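Extracellular solute-binding protein family 1 (Kribbella flavida, PDB 5IXP) probably captures a solute, possibly a sugar, outside the cell and delivers it to an ABC transporter. Local coordinates at residues Phe76-Asp81 against Asp103-Gly108; Ala117-Arg122 against Gly255-Ala260; Ser161-Ser166 against Ala231-Ala236. One frame throughout, in Å; residues are numbered along the deposited sequence.

Contact 1: residues Phe76-Asp81 against Asp103-Gly108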
loop_
_atom_site.group_PDB
_atom_site.type_symbol
_atom_site.label_atom_id
_atom_site.label_comp_id
_atom_site.label_asym_id
_atom_site.label_seq_id
_atom_site.Cartn_x
_atom_site.Cartn_y
_atom_site.Cartn_z
ATOM N N PHE A 76 -10.501 -14.077 15.568
ATOM C CA PHE A 76 -10.099 -14.638 14.287
ATOM C C PHE A 76 -9.377 -15.957 14.499
ATOM O O PHE A 76 -8.719 -16.172 15.521
ATOM C CB PHE A 76 -9.208 -13.661 13.517
ATOM C CG PHE A 76 -9.940 -12.442 13.060
ATOM C CD1 PHE A 76 -10.079 -11.347 13.897
ATOM C CD2 PHE A 76 -10.523 -12.401 11.803
ATOM C CE1 PHE A 76 -10.773 -10.222 13.484
ATOM C CE2 PHE A 76 -11.215 -11.280 11.384
ATOM C CZ PHE A 76 -11.338 -10.185 12.228
ATOM N N VAL A 77 -9.535 -16.852 13.525
ATOM C CA VAL A 77 -8.787 -18.098 13.540
ATOM C C VAL A 77 -7.302 -17.791 13.427
ATOM O O VAL A 77 -6.871 -17.029 12.552
ATOM C CB VAL A 77 -9.266 -19.007 12.400
ATOM C CG1 VAL A 77 -8.322 -20.195 12.224
ATOM C CG2 VAL A 77 -10.690 -19.476 12.670
ATOM N N ASP A 78 -6.515 -18.350 14.343
ATOM C CA ASP A 78 -5.068 -18.399 14.169
ATOM C C ASP A 78 -4.769 -19.427 13.088
ATOM O O ASP A 78 -4.958 -20.628 13.296
ATOM C CB ASP A 78 -4.403 -18.753 15.498
ATOM C CG ASP A 78 -2.883 -18.815 15.407
ATOM O OD1 ASP A 78 -2.323 -18.470 14.348
ATOM O OD2 ASP A 78 -2.247 -19.202 16.418
ATOM N N LEU A 79 -4.348 -18.962 11.908
ATOM C CA LEU A 79 -4.142 -19.882 10.799
ATOM C C LEU A 79 -2.994 -20.852 11.058
ATOM O O LEU A 79 -2.874 -21.855 10.347
ATOM C CB LEU A 79 -3.927 -19.085 9.502
ATOM C CG LEU A 79 -5.149 -18.196 9.156
ATOM C CD1 LEU A 79 -4.827 -17.170 8.058
ATOM C CD2 LEU A 79 -6.360 -19.030 8.757
ATOM N N ARG A 80 -2.166 -20.594 12.070
ATOM C CA ARG A 80 -1.192 -21.602 12.489
ATOM C C ARG A 80 -1.868 -22.880 12.951
ATOM O O ARG A 80 -1.272 -23.959 12.870
ATOM C CB ARG A 80 -0.302 -21.044 13.590
ATOM C CG ARG A 80 0.737 -20.106 13.054
ATOM C CD ARG A 80 0.887 -18.910 13.940
ATOM N NE ARG A 80 1.917 -19.100 14.947
ATOM C CZ ARG A 80 1.696 -19.095 16.257
ATOM N NH1 ARG A 80 0.472 -18.909 16.736
ATOM N NH2 ARG A 80 2.713 -19.263 17.086
ATOM N N ASP A 81 -3.110 -22.788 13.437
ATOM C CA ASP A 81 -3.851 -23.998 13.772
ATOM C C ASP A 81 -4.275 -24.782 12.544
ATOM O O ASP A 81 -4.836 -25.870 12.697
ATOM C CB ASP A 81 -5.089 -23.662 14.613
ATOM C CG ASP A 81 -4.735 -23.114 15.987
ATOM O OD1 ASP A 81 -3.680 -23.497 16.538
ATOM O OD2 ASP A 81 -5.523 -22.312 16.527
ATOM N N ASP A 103 1.975 -11.665 19.709
ATOM C CA ASP A 103 2.189 -12.963 20.330
ATOM C C ASP A 103 2.368 -14.086 19.319
ATOM O O ASP A 103 2.463 -15.250 19.718
ATOM C CB ASP A 103 1.027 -13.291 21.271
ATOM C CG ASP A 103 -0.319 -13.174 20.590
ATOM O OD1 ASP A 103 -0.957 -12.105 20.700
ATOM O OD2 ASP A 103 -0.729 -14.149 19.928
ATOM N N GLY A 104 2.397 -13.774 18.022
ATOM C CA GLY A 104 2.720 -14.753 17.007
ATOM C C GLY A 104 1.552 -15.363 16.258
ATOM O O GLY A 104 1.782 -16.188 15.365
ATOM N N ARG A 105 0.314 -15.005 16.590
ATOM C CA ARG A 105 -0.826 -15.560 15.871
ATOM C C ARG A 105 -0.918 -14.945 14.479
ATOM O O ARG A 105 -0.686 -13.748 14.300
ATOM C CB ARG A 105 -2.114 -15.311 16.655
ATOM C CG ARG A 105 -2.208 -16.139 17.936
ATOM C CD ARG A 105 -3.429 -15.747 18.759
ATOM N NE ARG A 105 -3.270 -14.447 19.407
ATOM C CZ ARG A 105 -4.252 -13.790 20.015
ATOM N NH1 ARG A 105 -4.014 -12.614 20.584
ATOM N NH2 ARG A 105 -5.477 -14.300 20.036
ATOM N N ILE A 106 -1.243 -15.766 13.486
ATOM C CA ILE A 106 -1.325 -15.311 12.102
ATOM C C ILE A 106 -2.797 -15.294 11.717
ATOM O O ILE A 106 -3.439 -16.349 11.640
ATOM C CB ILE A 106 -0.507 -16.199 11.155
ATOM C CG1 ILE A 106 0.971 -16.168 11.551
ATOM C CG2 ILE A 106 -0.687 -15.743 9.712
ATOM C CD1 ILE A 106 1.823 -17.151 10.785
ATOM N N ILE A 107 -3.349 -14.104 11.476
ATOM C CA ILE A 107 -4.785 -14.006 11.243
ATOM C C ILE A 107 -5.136 -13.794 9.783
ATOM O O ILE A 107 -6.328 -13.788 9.446
ATOM C CB ILE A 107 -5.433 -12.906 12.107
ATOM C CG1 ILE A 107 -4.932 -11.514 11.714
ATOM C CG2 ILE A 107 -5.197 -13.189 13.600
ATOM C CD1 ILE A 107 -5.800 -10.386 12.307
ATOM N N GLY A 108 -4.155 -13.643 8.904
ATOM C CA GLY A 108 -4.447 -13.437 7.495
ATOM C C GLY A 108 -3.441 -14.101 6.577
ATOM O O GLY A 108 -2.252 -14.215 6.891
HETATM O O HOH W 1 -8.014 -15.529 10.522
#

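Contact 2: residues Ala117-Arg122 against Gly255-Ala260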
loop_
_atom_site.group_PDB
_atom_site.type_symbol
_atom_site.label_atom_id
_atom_site.label_comp_id
_atom_site.label_asym_id
_atom_site.label_seq_id
_atom_site.Cartn_x
_atom_site.Cartn_y
_atom_site.Cartn_z
ATOM N N ALA A 117 7.894 2.010 -6.632
ATOM C CA ALA A 117 9.030 2.566 -7.351
ATOM C C ALA A 117 8.873 4.086 -7.370
ATOM O O ALA A 117 7.992 4.641 -6.714
ATOM C CB ALA A 117 9.115 1.972 -8.757
ATOM N N ILE A 118 9.736 4.767 -8.120
ATOM C CA ILE A 118 9.535 6.180 -8.422
ATOM C C ILE A 118 9.177 6.296 -9.894
ATOM O O ILE A 118 9.984 5.949 -10.764
ATOM C CB ILE A 118 10.767 7.042 -8.096
ATOM C CG1 ILE A 118 11.124 6.983 -6.598
ATOM C CG2 ILE A 118 10.504 8.482 -8.509
ATOM C CD1 ILE A 118 10.024 7.509 -5.651
ATOM N N CYS A 119 7.962 6.739 -10.182
ATOM C CA CYS A 119 7.670 7.106 -11.555
ATOM C C CYS A 119 8.015 8.575 -11.754
ATOM O O CYS A 119 8.095 9.360 -10.804
ATOM C CB CYS A 119 6.207 6.833 -11.919
ATOM S SG CYS A 119 4.974 7.659 -10.895
ATOM N N TYR A 120 8.259 8.937 -13.004
ATOM C CA TYR A 120 8.737 10.292 -13.278
ATOM C C TYR A 120 8.406 10.732 -14.697
ATOM O O TYR A 120 8.236 9.919 -15.611
ATOM C CB TYR A 120 10.251 10.425 -13.034
ATOM C CG TYR A 120 11.107 9.563 -13.942
ATOM C CD1 TYR A 120 11.323 8.215 -13.655
ATOM C CD2 TYR A 120 11.710 10.099 -15.080
ATOM C CE1 TYR A 120 12.106 7.423 -14.483
ATOM C CE2 TYR A 120 12.498 9.315 -15.916
ATOM C CZ TYR A 120 12.690 7.974 -15.612
ATOM O OH TYR A 120 13.464 7.180 -16.430
ATOM N N ARG A 121 8.342 12.051 -14.860
ATOM C CA ARG A 121 8.050 12.687 -16.142
ATOM C C ARG A 121 9.361 12.871 -16.897
ATOM O O ARG A 121 10.126 13.802 -16.621
ATOM C CB ARG A 121 7.333 14.011 -15.914
ATOM C CG ARG A 121 5.861 13.854 -15.503
ATOM C CD ARG A 121 4.973 13.621 -16.737
ATOM N NE ARG A 121 5.072 14.742 -17.670
ATOM C CZ ARG A 121 4.306 15.831 -17.623
ATOM N NH1 ARG A 121 3.361 15.955 -16.692
ATOM N NH2 ARG A 121 4.479 16.795 -18.516
ATOM N N ARG A 122 9.619 12.002 -17.877
ATOM C CA ARG A 122 10.889 12.083 -18.596
ATOM C C ARG A 122 10.991 13.339 -19.456
ATOM O O ARG A 122 12.104 13.816 -19.708
ATOM C CB ARG A 122 11.112 10.830 -19.445
ATOM C CG ARG A 122 9.931 10.377 -20.277
ATOM C CD ARG A 122 10.206 8.995 -20.876
ATOM N NE ARG A 122 11.350 9.020 -21.786
ATOM C CZ ARG A 122 12.550 8.499 -21.531
ATOM N NH1 ARG A 122 12.799 7.869 -20.380
ATOM N NH2 ARG A 122 13.508 8.599 -22.452
ATOM N N GLY A 255 4.197 9.112 -24.026
ATOM C CA GLY A 255 5.585 9.463 -24.237
ATOM C C GLY A 255 6.228 10.262 -23.129
ATOM O O GLY A 255 7.401 10.639 -23.260
ATOM N N LYS A 256 5.518 10.529 -22.033
ATOM C CA LYS A 256 6.043 11.421 -21.007
ATOM C C LYS A 256 6.406 10.738 -19.696
ATOM O O LYS A 256 7.103 11.352 -18.884
ATOM C CB LYS A 256 5.042 12.545 -20.714
ATOM C CG LYS A 256 4.852 13.500 -21.875
ATOM C CD LYS A 256 3.858 14.600 -21.550
ATOM C CE LYS A 256 3.663 15.525 -22.744
ATOM N NZ LYS A 256 2.483 16.409 -22.542
ATOM N N TRP A 257 5.966 9.498 -19.464
ATOM C CA TRP A 257 6.175 8.839 -18.182
ATOM C C TRP A 257 7.138 7.662 -18.301
ATOM O O TRP A 257 7.211 6.986 -19.334
ATOM C CB TRP A 257 4.849 8.343 -17.588
ATOM C CG TRP A 257 4.016 9.398 -16.915
ATOM C CD1 TRP A 257 2.930 10.047 -17.436
ATOM C CD2 TRP A 257 4.188 9.904 -15.585
ATOM N NE1 TRP A 257 2.420 10.936 -16.507
ATOM C CE2 TRP A 257 3.173 10.862 -15.365
ATOM C CE3 TRP A 257 5.107 9.642 -14.558
ATOM C CZ2 TRP A 257 3.053 11.559 -14.165
ATOM C CZ3 TRP A 257 4.988 10.333 -13.372
ATOM C CH2 TRP A 257 3.963 11.281 -13.181
ATOM N N ASP A 258 7.888 7.435 -17.224
ATOM C CA ASP A 258 8.751 6.271 -17.087
ATOM C C ASP A 258 8.739 5.866 -15.619
ATOM O O ASP A 258 8.166 6.552 -14.767
ATOM C CB ASP A 258 10.180 6.556 -17.571
ATOM C CG ASP A 258 10.857 5.327 -18.181
ATOM O OD1 ASP A 258 10.570 4.182 -17.742
ATOM O OD2 ASP A 258 11.676 5.515 -19.111
ATOM N N VAL A 259 9.374 4.744 -15.316
ATOM C CA VAL A 259 9.478 4.315 -13.930
ATOM C C VAL A 259 10.892 3.822 -13.683
ATOM O O VAL A 259 11.474 3.108 -14.507
ATOM C CB VAL A 259 8.421 3.247 -13.572
ATOM C CG1 VAL A 259 8.547 2.049 -14.469
ATOM C CG2 VAL A 259 8.541 2.847 -12.112
ATOM N N ALA A 260 11.452 4.249 -12.558
ATOM C CA ALA A 260 12.815 3.946 -12.155
ATOM C C ALA A 260 12.812 2.856 -11.087
ATOM O O ALA A 260 11.988 2.876 -10.169
ATOM C CB ALA A 260 13.518 5.200 -11.628
#

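Contact 3: residues Ser161-Ser166 against Ala231-Ala236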
loop_
_atom_site.group_PDB
_atom_site.type_symbol
_atom_site.label_atom_id
_atom_site.label_comp_id
_atom_site.label_asym_id
_atom_site.label_seq_id
_atom_site.Cartn_x
_atom_site.Cartn_y
_atom_site.Cartn_z
ATOM N N SER A 161 6.690 24.005 -12.448
ATOM C CA SER A 161 6.404 22.623 -12.081
ATOM C C SER A 161 6.828 22.371 -10.643
ATOM O O SER A 161 7.734 23.025 -10.121
ATOM C CB SER A 161 7.119 21.622 -12.999
ATOM O OG SER A 161 6.579 21.657 -14.306
ATOM N N ALA A 162 6.163 21.414 -10.008
ATOM C CA ALA A 162 6.580 20.918 -8.710
ATOM C C ALA A 162 7.261 19.562 -8.875
ATOM O O ALA A 162 7.235 18.942 -9.943
ATOM C CB ALA A 162 5.387 20.815 -7.757
ATOM N N TRP A 163 7.868 19.102 -7.786
ATOM C CA TRP A 163 8.594 17.839 -7.801
ATOM C C TRP A 163 7.658 16.656 -7.569
ATOM O O TRP A 163 7.756 15.635 -8.264
ATOM C CB TRP A 163 9.693 17.891 -6.739
ATOM C CG TRP A 163 10.680 16.750 -6.718
ATOM C CD1 TRP A 163 11.025 15.988 -5.631
ATOM C CD2 TRP A 163 11.483 16.272 -7.811
ATOM N NE1 TRP A 163 11.992 15.068 -5.981
ATOM C CE2 TRP A 163 12.292 15.225 -7.311
ATOM C CE3 TRP A 163 11.614 16.640 -9.158
ATOM C CZ2 TRP A 163 13.198 14.533 -8.114
ATOM C CZ3 TRP A 163 12.519 15.945 -9.953
ATOM C CH2 TRP A 163 13.299 14.912 -9.425
ATOM N N PHE A 164 6.742 16.776 -6.607
ATOM C CA PHE A 164 5.810 15.704 -6.287
ATOM C C PHE A 164 4.421 16.295 -6.076
ATOM O O PHE A 164 4.254 17.513 -5.963
ATOM C CB PHE A 164 6.265 14.916 -5.047
ATOM C CG PHE A 164 6.576 15.775 -3.848
ATOM C CD1 PHE A 164 5.549 16.298 -3.062
ATOM C CD2 PHE A 164 7.900 16.028 -3.481
ATOM C CE1 PHE A 164 5.832 17.082 -1.945
ATOM C CE2 PHE A 164 8.193 16.806 -2.365
ATOM C CZ PHE A 164 7.160 17.333 -1.592
ATOM N N ASP A 165 3.415 15.412 -5.991
ATOM C CA ASP A 165 2.034 15.883 -6.002
ATOM C C ASP A 165 1.595 16.468 -4.656
ATOM O O ASP A 165 0.924 17.502 -4.636
ATOM C CB ASP A 165 1.085 14.762 -6.452
ATOM C CG ASP A 165 1.178 13.510 -5.585
ATOM O OD1 ASP A 165 2.252 13.227 -5.018
ATOM O OD2 ASP A 165 0.169 12.792 -5.487
ATOM N N SER A 166 1.930 15.844 -3.522
ATOM C CA SER A 166 1.498 16.403 -2.240
ATOM C C SER A 166 2.462 16.020 -1.126
ATOM O O SER A 166 3.138 14.986 -1.187
ATOM C CB SER A 166 0.068 15.961 -1.854
ATOM O OG SER A 166 -0.011 14.582 -1.492
ATOM N N ALA A 231 2.108 19.889 -13.650
ATOM C CA ALA A 231 2.062 20.286 -12.243
ATOM C C ALA A 231 3.121 19.580 -11.392
ATOM O O ALA A 231 3.688 20.195 -10.479
ATOM C CB ALA A 231 0.675 20.031 -11.664
ATOM N N PHE A 232 3.380 18.292 -11.637
ATOM C CA PHE A 232 4.382 17.594 -10.830
ATOM C C PHE A 232 5.134 16.571 -11.674
ATOM O O PHE A 232 4.595 16.021 -12.639
ATOM C CB PHE A 232 3.762 16.911 -9.593
ATOM C CG PHE A 232 2.577 16.042 -9.902
ATOM C CD1 PHE A 232 2.741 14.704 -10.221
ATOM C CD2 PHE A 232 1.288 16.564 -9.860
ATOM C CE1 PHE A 232 1.632 13.897 -10.500
ATOM C CE2 PHE A 232 0.182 15.765 -10.144
ATOM C CZ PHE A 232 0.358 14.429 -10.465
ATOM N N ALA A 233 6.387 16.301 -11.277
ATOM C CA ALA A 233 7.309 15.520 -12.095
ATOM C C ALA A 233 7.588 14.111 -11.584
ATOM O O ALA A 233 8.119 13.301 -12.355
ATOM C CB ALA A 233 8.656 16.252 -12.237
ATOM N N THR A 234 7.288 13.800 -10.317
ATOM C CA THR A 234 7.522 12.463 -9.773
ATOM C C THR A 234 6.368 12.051 -8.863
ATOM O O THR A 234 5.614 12.889 -8.359
ATOM C CB THR A 234 8.814 12.362 -8.948
ATOM O OG1 THR A 234 8.640 13.073 -7.711
ATOM C CG2 THR A 234 10.025 12.936 -9.701
HETATM N N MSE A 235 6.252 10.742 -8.651
HETATM C CA MSE A 235 5.380 10.178 -7.614
HETATM C C MSE A 235 5.985 8.916 -7.015
HETATM O O MSE A 235 6.607 8.127 -7.735
HETATM C CB MSE A 235 3.990 9.820 -8.163
HETATM C CG MSE A 235 3.034 10.972 -8.400
HETATM SE SE MSE A 235 1.246 10.198 -8.576
HETATM C CE MSE A 235 0.961 9.746 -6.665
ATOM N N ALA A 236 5.794 8.718 -5.707
ATOM C CA ALA A 236 6.004 7.404 -5.121
ATOM C C ALA A 236 4.897 6.494 -5.629
ATOM O O ALA A 236 3.713 6.831 -5.540
ATOM C CB ALA A 236 6.001 7.476 -3.594
HETATM O O HOH W 2 3.975 10.874 -4.405
#

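Contact 1: residues Phe76-Asp81 against Asp103-Gly108
D78 and I106 hold two loops together through an Asx turn that also reaches across the contact. Both loops belong to the solute-binding protein fold, 76-81 ahead of helix 84-87, and segment 103-108 leading into strand 108-121. D78 OD1 takes two backbone N-H groups from opposite faces of the carboxylate. R80 N, two residues on, closes the turn to D78 OD1 at 3.1 Å. I106 N reaches D78 OD1 from the other loop, at 3.0 Å and nearly straight. L79 N returns a bond to I106 O at 2.8 Å, so I106 is gripped through both its N-H and its carbonyl.

The tight part lies beside these bonds. L79 CD1 packs against the backbone of G108, 3.7 Å from its C atom. L79 also touches A288 of helix 284-294. F76 meets I107 through its CB rather than its ring, with I107 CG2 alongside. A water bridges V77 O and I107 O.

The other end, at R80, G104 and R105, is more polar and partly open to solvent. R80 bends at chi2 and chi3, and its side chain crosses that of I106 at about a right angle, CD 3.6 Å from I106 CG1. The guanidinium lies face-on to G104 O, so its in-plane N-H groups make no hydrogen bond there. R80 NH1 makes a salt bridge with D78 OD2, though its hydrogen bond is weak. R105 turns its guanidinium away from D78 and grips D103 side-on, with D74 as a second partner. Its aliphatic part stays at the contact: R105 CG sits 3.4 Å from D78 OD2.

Contact 2: residues Ala117-Arg122 against Gly255-Ala260
Strands 117-121 and 257-260 run antiparallel, with axes 4.6 Å apart at closest approach and N-to-C directions 152° apart. In the mixed sheet, 257-260 pairs with the long strand 108-121, whose other neighbours include 232-238. I118-A260 and Y120-D258 are hydrogen-bonded pairs, and C119-V259 and R121-W257 are non-hydrogen-bonded pairs. A260 N gives I118 O a nearly straight bond of 2.9 Å. Y120 and D258 exchange two bonds, and R122 N reaches K256 O where helix 122-127 begins.

C119, R121, V259 and W257 share one face of the sheet. R121 bends at chi2 and chi3, which lays its CD over the indole of W257, 3.8 Å from the centroid of the five-membered ring, in a CH-pi contact. The guanidinium continues past the ring to D123 and D230. C119 SG, of the disulfide with C237, meets the six-membered ring obliquely in one of its two conformers. I245 and A249 of helix 241-249 also touch the indole. With an alanine at W257, R121 CD would lose its CH-pi partner and a gap would probably open between it and helix 241-249.

Y120 and D258 lie side by side on the other face, their ring and carboxylate planes only 13° apart. The D258 carboxylate is shared. OD1 accepts from V259 N and forms a salt bridge with R134. OD2 bonds to N331, and in one of its two conformers R122 NH1 makes a salt bridge to D258 OD2. The Y120 hydroxyl bonds to T132 O, while D258 CB sits over the phenol face, 3.5 Å from Y120 CZ.

Contact 3: residues Ser161-Ser166 against Ala231-Ala236
W163 and T234 meet because their first torsions bring ring and methyl together. W163 CG is anti to the backbone N (chi1 -172°), and T234 CG2 is anti to its own carbonyl carbon. The methyl stands over one face of the indole, 3.7 Å from the centroid of the six-membered ring and 6° off its normal. The same torsion of T234 (chi1 71°) turns OG1 toward the backbone of W163. OG1 donates to W163 O at 2.8 Å, from above the carbonyl plane, and also bonds to the hydroxyl of Y147. W163 O takes a weak bond from T234 N too.

Around A162 and F232 the two segments run parallel, in one short bridge. A162 N donates to A231 O at 2.8 Å, and A233 N gives A162 O a weak bond. The bridge joins the loop before helix 167-175 to strand 232-238 of the mixed sheet in the solute-binding protein fold. Both segments turn a corner here, at W163 and A233. F125 of helix 122-127 and F154 of helix 144-157 pack against the W163 ring.

Beyond the corner, D165 CB is centred over the F232 ring, 3.8 Å from its centroid, in a second CH-pi contact. F227 meets F232 edge-to-face. The D165 carboxylate points past the ring to selenomethionine M235, whose CE lies 3.4 Å from D165 OD2. That oxygen accepts from W223 NE1. D165 OD1 is bridged by a water to A236 N. The buried D165 N has no hydrogen-bond partner in the model.

In the fold
Contacts 2 and 3 are neighbours, with centres 11 Å apart. Their strands 108-121 and 232-238 lie side by side in the same sheet. R121 N to A233 O, at 2.8 Å, and C119 N to M235 O, at 3.1 Å, are probable hydrogen bonds between them. Along the chain, contact 3 is nested inside the loop closed by contact 2. Contact 1 closes earlier and lies on the opposite side of the chain's centre from contacts 2 and 3. Its centre is about 40 and 41 Å from theirs, and the nearest atoms are about 23 and 25 Å apart. Strand 108-121 starts at contact 1 and ends at contact 2, so it spans the two regions.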